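Protein Thf1 (Thermosynechococcus elongatus, PDB 5MJR) may take part in the biogenesis of photosynthetic membranes and associates with the FtsH protease complex involved in photosystem II repair in cyanobacteria. Local coordinates at residues S114-I126 / Y157-I169. Numbering follows the deposited sequence.
Sequences SWQQYQGRPLSQI and YAFLQELAGEVTI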
loop_
_atom_site.group_PDB
_atom_site.type_symbol
_atom_site.label_atom_id
_atom_site.label_comp_id
_atom_site.label_asym_id
_atom_site.label_seq_id
_atom_site.Cartn_x
_atom_site.Cartn_y
_atom_site.Cartn_z
ATOM N N SER A 114 1.722 11.578 4.516
ATOM C CA SER A 114 2.199 11.829 5.907
ATOM C C SER A 114 3.524 11.129 6.185
ATOM O O SER A 114 4.217 11.510 7.133
ATOM C CB SER A 114 1.154 11.461 6.950
ATOM O OG SER A 114 0.951 10.079 7.109
ATOM N N TRP A 115 3.870 10.110 5.414
ATOM C CA TRP A 115 5.159 9.439 5.590
ATOM C C TRP A 115 6.340 10.269 5.108
ATOM O O TRP A 115 7.498 9.933 5.432
ATOM C CB TRP A 115 5.071 8.076 4.920
ATOM C CG TRP A 115 4.134 7.106 5.524
ATOM C CD1 TRP A 115 2.809 6.934 5.200
ATOM C CD2 TRP A 115 4.401 6.135 6.505
ATOM N NE1 TRP A 115 2.264 5.935 5.907
ATOM C CE2 TRP A 115 3.207 5.395 6.747
ATOM C CE3 TRP A 115 5.516 5.810 7.255
ATOM C CZ2 TRP A 115 3.120 4.356 7.649
ATOM C CZ3 TRP A 115 5.462 4.803 8.156
ATOM C CH2 TRP A 115 4.258 4.099 8.384
ATOM N N GLN A 116 6.067 11.286 4.292
ATOM C CA GLN A 116 7.162 12.100 3.757
ATOM C C GLN A 116 7.895 12.877 4.823
ATOM O O GLN A 116 9.026 13.317 4.609
ATOM C CB GLN A 116 6.669 12.999 2.665
ATOM C CG GLN A 116 6.231 12.220 1.415
ATOM C CD GLN A 116 5.499 12.985 0.421
ATOM O OE1 GLN A 116 5.623 14.175 0.337
ATOM N NE2 GLN A 116 4.638 12.268 -0.394
ATOM N N GLN A 117 7.294 13.006 6.024
ATOM C CA GLN A 117 7.997 13.702 7.092
ATOM C C GLN A 117 9.236 12.940 7.516
ATOM O O GLN A 117 10.093 13.556 8.131
ATOM C CB GLN A 117 7.131 13.892 8.278
ATOM C CG GLN A 117 6.717 12.619 8.945
ATOM C CD GLN A 117 5.753 12.782 10.045
ATOM O OE1 GLN A 117 4.477 12.579 9.864
ATOM N NE2 GLN A 117 6.271 13.213 11.127
ATOM N N TYR A 118 9.392 11.688 7.152
ATOM C CA TYR A 118 10.589 10.868 7.481
ATOM C C TYR A 118 11.704 10.971 6.479
ATOM O O TYR A 118 12.728 10.304 6.648
ATOM C CB TYR A 118 10.206 9.429 7.833
ATOM C CG TYR A 118 9.139 9.362 8.898
ATOM C CD1 TYR A 118 9.369 9.682 10.219
ATOM C CD2 TYR A 118 7.826 8.943 8.603
ATOM C CE1 TYR A 118 8.420 9.654 11.155
ATOM C CE2 TYR A 118 6.879 8.907 9.546
ATOM C CZ TYR A 118 7.143 9.271 10.857
ATOM O OH TYR A 118 6.113 9.255 11.775
ATOM N N GLN A 119 11.489 11.790 5.430
ATOM C CA GLN A 119 12.459 11.869 4.374
ATOM C C GLN A 119 13.904 12.135 4.838
ATOM O O GLN A 119 14.107 13.041 5.675
ATOM C CB GLN A 119 12.029 13.003 3.432
ATOM C CG GLN A 119 12.318 12.754 1.964
ATOM C CD GLN A 119 11.403 13.628 1.063
ATOM O OE1 GLN A 119 11.648 14.819 1.048
ATOM N NE2 GLN A 119 10.280 13.065 0.438
ATOM N N GLY A 120 14.839 11.262 4.366
ATOM C CA GLY A 120 16.315 11.420 4.581
ATOM C C GLY A 120 16.957 10.720 5.755
ATOM O O GLY A 120 18.186 10.395 5.702
ATOM N N ARG A 121 16.115 10.349 6.703
ATOM C CA ARG A 121 16.589 9.793 7.972
ATOM C C ARG A 121 17.241 8.494 7.823
ATOM O O ARG A 121 16.853 7.645 6.955
ATOM C CB ARG A 121 15.471 9.705 9.003
ATOM C CG ARG A 121 14.807 11.003 9.319
ATOM C CD ARG A 121 13.751 10.820 10.412
ATOM N NE ARG A 121 12.800 11.930 10.336
ATOM C CZ ARG A 121 11.831 12.189 11.189
ATOM N NH1 ARG A 121 11.655 11.533 12.326
ATOM N NH2 ARG A 121 10.953 13.149 10.831
ATOM N N PRO A 122 18.326 8.306 8.672
ATOM C CA PRO A 122 18.910 7.024 8.676
ATOM C C PRO A 122 18.036 6.089 9.448
ATOM O O PRO A 122 17.277 6.513 10.285
ATOM C CB PRO A 122 20.301 7.274 9.385
ATOM C CG PRO A 122 19.900 8.334 10.405
ATOM C CD PRO A 122 19.052 9.232 9.535
ATOM N N LEU A 123 18.162 4.788 9.084
ATOM C CA LEU A 123 17.380 3.831 9.784
ATOM C C LEU A 123 17.570 3.909 11.399
ATOM O O LEU A 123 16.584 3.689 12.147
ATOM C CB LEU A 123 17.748 2.408 9.369
ATOM C CG LEU A 123 16.891 1.283 9.763
ATOM C CD1 LEU A 123 15.473 1.434 9.350
ATOM C CD2 LEU A 123 17.553 -0.011 9.341
ATOM N N SER A 124 18.799 4.277 11.870
ATOM C CA SER A 124 19.034 4.313 13.307
ATOM C C SER A 124 18.049 5.255 14.033
ATOM O O SER A 124 17.618 4.963 15.168
ATOM C CB SER A 124 20.462 4.807 13.573
ATOM O OG SER A 124 20.734 6.044 13.022
ATOM N N GLN A 125 17.700 6.387 13.422
ATOM C CA GLN A 125 16.774 7.327 14.056
ATOM C C GLN A 125 15.330 6.785 14.106
ATOM O O GLN A 125 14.632 7.026 15.106
ATOM C CB GLN A 125 16.769 8.701 13.308
ATOM C CG GLN A 125 17.972 9.516 13.573
ATOM C CD GLN A 125 18.051 10.781 12.724
ATOM O OE1 GLN A 125 17.362 10.924 11.640
ATOM N NE2 GLN A 125 18.899 11.709 13.193
ATOM N N ILE A 126 14.935 6.052 13.083
ATOM C CA ILE A 126 13.641 5.359 13.058
ATOM C C ILE A 126 13.599 4.308 14.176
ATOM O O ILE A 126 12.577 4.165 14.908
ATOM C CB ILE A 126 13.440 4.744 11.671
ATOM C CG1 ILE A 126 13.376 5.840 10.571
ATOM C CG2 ILE A 126 12.168 3.917 11.640
ATOM C CD1 ILE A 126 12.385 6.928 10.784
ATOM N N TYR A 157 7.845 -0.842 2.288
ATOM C CA TYR A 157 8.877 -0.544 1.303
ATOM C C TYR A 157 8.849 0.901 0.870
ATOM O O TYR A 157 9.909 1.567 0.775
ATOM C CB TYR A 157 8.700 -1.499 0.119
ATOM C CG TYR A 157 9.801 -1.277 -0.882
ATOM C CD1 TYR A 157 11.057 -1.798 -0.757
ATOM C CD2 TYR A 157 9.515 -0.590 -2.052
ATOM C CE1 TYR A 157 11.982 -1.662 -1.779
ATOM C CE2 TYR A 157 10.450 -0.402 -3.066
ATOM C CZ TYR A 157 11.697 -0.915 -2.893
ATOM O OH TYR A 157 12.612 -0.756 -3.923
ATOM N N ALA A 158 7.651 1.432 0.641
ATOM C CA ALA A 158 7.564 2.848 0.255
ATOM C C ALA A 158 8.053 3.791 1.311
ATOM O O ALA A 158 8.709 4.775 1.030
ATOM C CB ALA A 158 6.119 3.205 -0.151
ATOM N N PHE A 159 7.745 3.451 2.579
ATOM C CA PHE A 159 8.338 4.228 3.667
ATOM C C PHE A 159 9.838 4.142 3.693
ATOM O O PHE A 159 10.501 5.198 3.822
ATOM C CB PHE A 159 7.727 3.698 4.976
ATOM C CG PHE A 159 8.538 4.037 6.206
ATOM C CD1 PHE A 159 8.834 5.365 6.547
ATOM C CD2 PHE A 159 9.060 3.071 7.009
ATOM C CE1 PHE A 159 9.578 5.664 7.671
ATOM C CE2 PHE A 159 9.855 3.367 8.121
ATOM C CZ PHE A 159 10.108 4.656 8.420
ATOM N N LEU A 160 10.370 2.957 3.540
ATOM C CA LEU A 160 11.812 2.799 3.619
ATOM C C LEU A 160 12.485 3.586 2.510
ATOM O O LEU A 160 13.627 4.067 2.709
ATOM C CB LEU A 160 12.170 1.313 3.582
ATOM C CG LEU A 160 11.768 0.485 4.773
ATOM C CD1 LEU A 160 11.984 -0.967 4.505
ATOM C CD2 LEU A 160 12.359 0.966 6.073
ATOM N N GLN A 161 11.833 3.669 1.361
ATOM C CA GLN A 161 12.361 4.477 0.293
ATOM C C GLN A 161 12.532 5.997 0.608
ATOM O O GLN A 161 13.346 6.610 -0.064
ATOM C CB GLN A 161 11.552 4.317 -0.926
ATOM C CG GLN A 161 11.640 2.993 -1.648
ATOM C CD GLN A 161 10.824 2.961 -2.953
ATOM O OE1 GLN A 161 9.595 2.984 -2.958
ATOM N NE2 GLN A 161 11.499 2.916 -4.047
ATOM N N GLU A 162 11.768 6.515 1.595
ATOM C CA GLU A 162 11.898 7.897 2.001
ATOM C C GLU A 162 13.147 8.109 2.759
ATOM O O GLU A 162 13.593 9.232 2.823
ATOM C CB GLU A 162 10.781 8.353 2.974
ATOM C CG GLU A 162 9.436 8.391 2.344
ATOM C CD GLU A 162 9.190 9.492 1.354
ATOM O OE1 GLU A 162 9.863 10.558 1.363
ATOM O OE2 GLU A 162 8.271 9.240 0.591
ATOM N N LEU A 163 13.624 7.085 3.442
ATOM C CA LEU A 163 14.764 7.233 4.339
ATOM C C LEU A 163 16.059 7.419 3.517
ATOM O O LEU A 163 16.108 7.469 2.280
ATOM C CB LEU A 163 14.877 5.977 5.273
ATOM C CG LEU A 163 13.654 5.685 6.103
ATOM C CD1 LEU A 163 13.893 4.480 6.926
ATOM C CD2 LEU A 163 13.251 6.842 6.972
ATOM N N ALA A 164 17.100 7.612 4.230
ATOM C CA ALA A 164 18.435 7.554 3.621
ATOM C C ALA A 164 18.460 6.491 2.378
ATOM O O ALA A 164 17.967 5.297 2.530
ATOM C CB ALA A 164 19.241 7.069 4.610
ATOM N N GLY A 165 18.971 6.820 1.202
ATOM C CA GLY A 165 19.022 5.823 0.162
ATOM C C GLY A 165 19.659 4.468 0.493
ATOM O O GLY A 165 19.323 3.457 -0.070
ATOM N N GLU A 166 20.582 4.492 1.455
ATOM C CA GLU A 166 21.088 3.214 1.891
ATOM C C GLU A 166 20.132 2.121 2.188
ATOM O O GLU A 166 20.466 0.863 2.165
ATOM C CB GLU A 166 22.184 3.353 2.981
ATOM N N VAL A 167 18.948 2.573 2.708
ATOM C CA VAL A 167 18.178 1.679 3.390
ATOM C C VAL A 167 17.529 0.606 2.493
ATOM O O VAL A 167 17.418 -0.512 2.869
ATOM C CB VAL A 167 17.144 2.506 4.249
ATOM C CG1 VAL A 167 16.008 1.735 4.708
ATOM C CG2 VAL A 167 17.849 3.319 5.293
ATOM N N THR A 168 17.021 0.970 1.309
ATOM C CA THR A 168 16.370 0.007 0.396
ATOM C C THR A 168 17.372 -0.654 -0.555
ATOM O O THR A 168 17.081 -1.704 -1.110
ATOM C CB THR A 168 15.155 0.596 -0.412
ATOM O OG1 THR A 168 15.658 1.779 -1.025
ATOM C CG2 THR A 168 14.045 0.865 0.520
ATOM N N ILE A 169 18.574 -0.085 -0.701
ATOM C CA ILE A 169 19.623 -0.782 -1.438
ATOM C C ILE A 169 20.018 -2.031 -0.652
ATOM O O ILE A 169 20.226 -3.063 -1.228
ATOM C CB ILE A 169 20.842 0.199 -1.745
ATOM C CG1 ILE A 169 20.404 1.273 -2.741
ATOM C CG2 ILE A 169 22.035 -0.556 -2.293
ATOM C CD1 ILE A 169 21.403 2.424 -2.877
#
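Phe159 sits in an aromatic cluster with Trp115 and Tyr118. Its CG is anti to the backbone N (chi1 160°), turning the ring toward 114-126. Trp115 CZ3 lies over one face of the Phe159 ring, toward its rim; the rings meet obliquely, planes 50° apart, and Trp115 CE3 comes to 3.4 Å from Phe159 CD1. Toward Tyr118, Phe159 presents its edge in an offset edge-to-face pair, centroids 5.7 Å apart, while Ile126 CG2 meets the ring edge, 3.9 Å from Phe159 CZ. An alanine in place of Phe159 is likely to open a gap between Trp115, Tyr118 and Ile126 and remove the edge that meets the Tyr118 face. Beside this, Leu163 CD2 packs 3.7 Å from Ile126 CG1, and Leu123 CB meets Val167 CG2.

Three hydrogen bonds join the segments. Gly120 N donates to Glu162 O (2.8 Å) and Ala164 N to Arg121 O (2.7 Å), tying down the Tyr118-Arg121 type II turn. Gln119 NE2 reaches the syn lone pair of Glu162 OE1 at 2.7 Å, amide and carboxylate nearly coplanar.

Trp115 NE1 bonds Pro67 O, and Tyr118 OH Ser136 OG. Helices 150-162 and 166-169 thus meet the 105-113/123-131 link and the start of helix 123-131, with helix 67-80 against Trp115 and helix 171-178 against Leu123.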